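Pentalenene synthase (Streptomyces chartreusis NRRL 3882, PDB 6Q4S) probably catalyses the magnesium-dependent cyclization of farnesyl diphosphate to the bicyclic sesquiterpenol 7-epi-alpha-eudesmol, releasing diphosphate. Local coordinates at residues Y270-C281 against V294-I305. Numbering follows the deposited sequence.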
loop_
_atom_site.group_PDB
_atom_site.type_symbol
_atom_site.label_atom_id
_atom_site.label_comp_id
_atom_site.label_asym_id
_atom_site.label_seq_id
_atom_site.Cartn_x
_atom_site.Cartn_y
_atom_site.Cartn_z
ATOM N N TYR A 270 -3.931 -26.024 -4.971
ATOM C CA TYR A 270 -2.586 -25.467 -4.704
ATOM C C TYR A 270 -1.495 -26.379 -5.303
ATOM O O TYR A 270 -0.637 -25.918 -6.116
ATOM C CB TYR A 270 -2.299 -25.192 -3.182
ATOM C CG TYR A 270 -0.828 -24.803 -2.985
ATOM C CD1 TYR A 270 -0.372 -23.506 -3.313
ATOM C CD2 TYR A 270 0.098 -25.741 -2.603
ATOM C CE1 TYR A 270 0.965 -23.169 -3.202
ATOM C CE2 TYR A 270 1.448 -25.432 -2.509
ATOM C CZ TYR A 270 1.892 -24.151 -2.816
ATOM O OH TYR A 270 3.246 -23.856 -2.713
ATOM N N LEU A 271 -1.561 -27.674 -4.970
ATOM C CA LEU A 271 -0.624 -28.641 -5.532
ATOM C C LEU A 271 -0.647 -28.747 -7.063
ATOM O O LEU A 271 0.427 -28.894 -7.672
ATOM C CB LEU A 271 -0.803 -29.994 -4.877
ATOM C CG LEU A 271 -0.513 -30.006 -3.388
ATOM C CD1 LEU A 271 -0.886 -31.355 -2.768
ATOM C CD2 LEU A 271 0.950 -29.647 -3.079
ATOM N N GLU A 272 -1.822 -28.637 -7.689
ATOM C CA GLU A 272 -1.919 -28.596 -9.181
ATOM C C GLU A 272 -1.223 -27.360 -9.766
ATOM O O GLU A 272 -0.601 -27.416 -10.844
ATOM C CB GLU A 272 -3.369 -28.582 -9.694
ATOM C CG GLU A 272 -4.175 -29.879 -9.531
ATOM C CD GLU A 272 -5.726 -29.721 -9.583
ATOM O OE1 GLU A 272 -6.280 -28.644 -9.955
ATOM O OE2 GLU A 272 -6.422 -30.713 -9.231
ATOM N N LEU A 273 -1.374 -26.217 -9.108
ATOM C CA LEU A 273 -0.738 -24.987 -9.634
ATOM C C LEU A 273 0.773 -25.090 -9.402
ATOM O O LEU A 273 1.575 -24.696 -10.250
ATOM C CB LEU A 273 -1.366 -23.736 -9.023
ATOM C CG LEU A 273 -2.793 -23.491 -9.450
ATOM C CD1 LEU A 273 -3.444 -22.427 -8.596
ATOM C CD2 LEU A 273 -2.826 -23.077 -10.887
ATOM N N GLN A 274 1.183 -25.644 -8.285
ATOM C CA GLN A 274 2.605 -25.918 -8.095
ATOM C C GLN A 274 3.273 -26.664 -9.277
ATOM O O GLN A 274 4.372 -26.316 -9.700
ATOM C CB GLN A 274 2.852 -26.705 -6.838
ATOM C CG GLN A 274 3.581 -25.987 -5.759
ATOM C CD GLN A 274 3.976 -26.869 -4.610
ATOM O OE1 GLN A 274 4.044 -28.126 -4.719
ATOM N NE2 GLN A 274 4.342 -26.230 -3.515
ATOM N N GLU A 275 2.614 -27.687 -9.809
ATOM C CA GLU A 275 3.174 -28.436 -10.957
ATOM C C GLU A 275 3.176 -27.593 -12.241
ATOM O O GLU A 275 3.908 -27.889 -13.192
ATOM C CB GLU A 275 2.434 -29.793 -11.129
ATOM C CG GLU A 275 2.852 -30.823 -10.064
ATOM C CD GLU A 275 1.724 -31.759 -9.570
ATOM O OE1 GLU A 275 0.968 -32.334 -10.398
ATOM O OE2 GLU A 275 1.601 -31.950 -8.329
ATOM N N ARG A 276 2.381 -26.534 -12.278
ATOM C CA ARG A 276 2.365 -25.647 -13.449
ATOM C C ARG A 276 3.450 -24.528 -13.461
ATOM O O ARG A 276 3.607 -23.823 -14.449
ATOM C CB ARG A 276 0.973 -25.049 -13.574
ATOM C CG ARG A 276 0.406 -25.171 -14.967
ATOM C CD ARG A 276 -0.920 -24.442 -15.054
ATOM N NE ARG A 276 -1.960 -25.198 -14.370
ATOM C CZ ARG A 276 -3.184 -24.736 -14.100
ATOM N NH1 ARG A 276 -3.536 -23.481 -14.423
ATOM N NH2 ARG A 276 -4.063 -25.532 -13.476
ATOM N N VAL A 277 4.189 -24.380 -12.369
ATOM C CA VAL A 277 5.208 -23.321 -12.241
ATOM C C VAL A 277 6.273 -23.332 -13.383
ATOM O O VAL A 277 6.509 -22.282 -14.009
ATOM C CB VAL A 277 5.802 -23.334 -10.803
ATOM C CG1 VAL A 277 7.111 -22.544 -10.688
ATOM C CG2 VAL A 277 4.744 -22.824 -9.822
ATOM N N PRO A 278 6.843 -24.517 -13.712
ATOM C CA PRO A 278 7.727 -24.550 -14.895
ATOM C C PRO A 278 7.070 -24.034 -16.179
ATOM O O PRO A 278 7.694 -23.283 -16.909
ATOM C CB PRO A 278 8.126 -26.044 -15.019
ATOM C CG PRO A 278 7.942 -26.604 -13.648
ATOM C CD PRO A 278 6.786 -25.835 -13.037
ATOM N N GLN A 279 5.826 -24.367 -16.458
ATOM C CA GLN A 279 5.181 -23.798 -17.658
ATOM C C GLN A 279 5.030 -22.267 -17.531
ATOM O O GLN A 279 5.091 -21.553 -18.529
ATOM C CB GLN A 279 3.829 -24.483 -17.946
ATOM C CG GLN A 279 2.850 -23.749 -18.865
ATOM C CD GLN A 279 1.496 -24.448 -18.922
ATOM O OE1 GLN A 279 1.365 -25.503 -19.542
ATOM N NE2 GLN A 279 0.478 -23.865 -18.273
ATOM N N MET A 280 4.760 -21.771 -16.317
ATOM C CA MET A 280 4.616 -20.332 -16.112
ATOM C C MET A 280 5.952 -19.648 -16.463
ATOM O O MET A 280 5.967 -18.644 -17.165
ATOM C CB MET A 280 4.194 -20.000 -14.656
ATOM C CG MET A 280 4.349 -18.517 -14.267
ATOM S SD MET A 280 4.020 -18.263 -12.514
ATOM C CE MET A 280 5.611 -18.651 -11.853
ATOM N N CYS A 281 7.050 -20.218 -15.969
ATOM C CA CYS A 281 8.363 -19.680 -16.216
ATOM C C CYS A 281 8.703 -19.675 -17.690
ATOM O O CYS A 281 9.312 -18.721 -18.157
ATOM C CB CYS A 281 9.417 -20.440 -15.438
ATOM S SG CYS A 281 9.315 -20.255 -13.642
ATOM N N VAL A 294 11.984 -17.777 -8.440
ATOM C CA VAL A 294 10.626 -18.353 -8.429
ATOM C C VAL A 294 10.490 -19.574 -7.532
ATOM O O VAL A 294 9.648 -19.605 -6.543
ATOM C CB VAL A 294 10.124 -18.628 -9.853
ATOM C CG1 VAL A 294 8.794 -19.413 -9.849
ATOM C CG2 VAL A 294 9.904 -17.315 -10.566
ATOM N N ARG A 295 11.361 -20.544 -7.779
ATOM C CA ARG A 295 11.386 -21.762 -6.971
ATOM C C ARG A 295 11.521 -21.431 -5.504
ATOM O O ARG A 295 10.795 -21.990 -4.680
ATOM C CB ARG A 295 12.484 -22.753 -7.436
ATOM C CG ARG A 295 12.636 -23.984 -6.542
ATOM C CD ARG A 295 13.806 -24.913 -6.916
ATOM N NE ARG A 295 15.088 -24.204 -6.842
ATOM C CZ ARG A 295 15.715 -23.844 -5.714
ATOM N NH1 ARG A 295 15.239 -24.126 -4.500
ATOM N NH2 ARG A 295 16.863 -23.189 -5.796
ATOM N N MET A 296 12.411 -20.497 -5.144
ATOM C CA MET A 296 12.518 -20.096 -3.736
ATOM C C MET A 296 11.208 -19.431 -3.185
ATOM O O MET A 296 10.883 -19.582 -1.992
ATOM C CB MET A 296 13.724 -19.146 -3.518
ATOM C CG MET A 296 15.093 -19.857 -3.533
ATOM S SD MET A 296 16.533 -18.794 -3.112
ATOM C CE MET A 296 16.518 -17.746 -4.580
ATOM N N GLY A 297 10.569 -18.669 -4.050
ATOM C CA GLY A 297 9.226 -18.087 -3.791
ATOM C C GLY A 297 8.187 -19.127 -3.421
ATOM O O GLY A 297 7.461 -18.999 -2.417
ATOM N N VAL A 298 8.158 -20.193 -4.206
ATOM C CA VAL A 298 7.244 -21.302 -3.950
ATOM C C VAL A 298 7.608 -21.972 -2.641
ATOM O O VAL A 298 6.738 -22.296 -1.831
ATOM C CB VAL A 298 7.245 -22.292 -5.151
ATOM C CG1 VAL A 298 6.384 -23.510 -4.850
ATOM C CG2 VAL A 298 6.810 -21.584 -6.403
ATOM N N GLU A 299 8.896 -22.117 -2.354
ATOM C CA GLU A 299 9.274 -22.695 -1.078
ATOM C C GLU A 299 8.845 -21.885 0.140
ATOM O O GLU A 299 8.533 -22.487 1.173
ATOM C CB GLU A 299 10.775 -23.043 -1.015
ATOM C CG GLU A 299 11.197 -24.087 -2.038
ATOM C CD GLU A 299 12.717 -24.373 -2.030
ATOM O OE1 GLU A 299 13.502 -24.091 -1.041
ATOM O OE2 GLU A 299 13.125 -24.893 -3.067
ATOM N N ALA A 300 8.856 -20.547 0.037
ATOM C CA ALA A 300 8.373 -19.698 1.102
ATOM C C ALA A 300 6.856 -20.023 1.392
ATOM O O ALA A 300 6.464 -20.053 2.525
ATOM C CB ALA A 300 8.532 -18.193 0.734
ATOM N N ILE A 301 6.088 -20.304 0.359
ATOM C CA ILE A 301 4.685 -20.682 0.535
ATOM C C ILE A 301 4.633 -22.024 1.279
ATOM O O ILE A 301 3.957 -22.132 2.289
ATOM C CB ILE A 301 3.897 -20.745 -0.771
ATOM C CG1 ILE A 301 3.919 -19.399 -1.492
ATOM C CG2 ILE A 301 2.443 -21.137 -0.408
ATOM C CD1 ILE A 301 3.353 -19.448 -2.877
ATOM N N GLN A 302 5.447 -23.000 0.853
ATOM C CA GLN A 302 5.472 -24.313 1.523
ATOM C C GLN A 302 5.889 -24.215 2.966
ATOM O O GLN A 302 5.340 -24.884 3.868
ATOM C CB GLN A 302 6.433 -25.245 0.807
ATOM C CG GLN A 302 6.165 -25.462 -0.671
ATOM C CD GLN A 302 7.256 -26.331 -1.369
ATOM O OE1 GLN A 302 8.341 -26.555 -0.846
ATOM N NE2 GLN A 302 6.927 -26.834 -2.532
ATOM N N HIS A 303 6.859 -23.357 3.240
ATOM C CA HIS A 303 7.254 -23.179 4.612
ATOM C C HIS A 303 6.099 -22.712 5.459
ATOM O O HIS A 303 6.028 -23.063 6.655
ATOM C CB HIS A 303 8.473 -22.210 4.768
ATOM C CG HIS A 303 9.692 -22.628 3.986
ATOM N ND1 HIS A 303 10.588 -21.727 3.446
ATOM C CD2 HIS A 303 10.154 -23.860 3.650
ATOM C CE1 HIS A 303 11.520 -22.382 2.782
ATOM N NE2 HIS A 303 11.268 -23.677 2.873
ATOM N N TRP A 304 5.232 -21.859 4.874
ATOM C CA TRP A 304 4.127 -21.359 5.645
ATOM C C TRP A 304 3.044 -22.450 5.873
ATOM O O TRP A 304 2.558 -22.625 6.991
ATOM C CB TRP A 304 3.542 -20.079 5.024
ATOM C CG TRP A 304 3.983 -18.979 5.822
ATOM C CD1 TRP A 304 5.087 -18.122 5.583
ATOM C CD2 TRP A 304 3.489 -18.642 7.102
ATOM N NE1 TRP A 304 5.247 -17.276 6.635
ATOM C CE2 TRP A 304 4.294 -17.546 7.587
ATOM C CE3 TRP A 304 2.439 -19.130 7.894
ATOM C CZ2 TRP A 304 4.079 -16.954 8.813
ATOM C CZ3 TRP A 304 2.214 -18.521 9.151
ATOM C CH2 TRP A 304 3.039 -17.422 9.581
ATOM N N ILE A 305 2.622 -23.093 4.803
ATOM C CA ILE A 305 1.580 -24.128 4.925
ATOM C C ILE A 305 2.060 -25.237 5.873
ATOM O O ILE A 305 1.378 -25.535 6.876
ATOM C CB ILE A 305 1.205 -24.745 3.567
ATOM C CG1 ILE A 305 0.640 -23.702 2.636
ATOM C CG2 ILE A 305 0.201 -25.888 3.811
ATOM C CD1 ILE A 305 0.515 -24.154 1.181
#
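Tyr270 enters a four-residue hole made by Val298, Ile301, Gln302 and Ile305 as a knob into a hole, where two antiparallel helices of the all-alpha class I terpene synthase fold pack. The local axes run 11.2 Å apart with their directions at 167°, as in a helical hairpin. At the Ile305 end the contact is aromatic. With CG anti to the backbone N (chi1 172°), the Tyr270 ring reaches across the interface; Ile305 CD1 makes a CH-pi contact over one face, 4.1 Å from the ring centroid and 13° off its normal. Ile301 CG2 approaches the ring obliquely, 3.8 Å from Tyr270 CE1. Replacing the tyrosine by an alanine here is likely to leave the hole unfilled and Ile305 CD1 without its aromatic partner. Among polar side chains, Gln274 and Gln302 meet at their amide ends. The aliphatic part of Gln274 makes an apolar contact instead, its CG methylene lying 3.8 Å from Val298 CG1. Purely apolar packing takes over toward Cys281, where helix 200-203 adds Ala202 against Met280 and Val294. One methyl, Val294 CG1, gathers three neighbours: Val277 CG1 at 3.7 Å, Met280 CE tip to tip at 3.8 Å, and Cys281 SG at 3.9 Å.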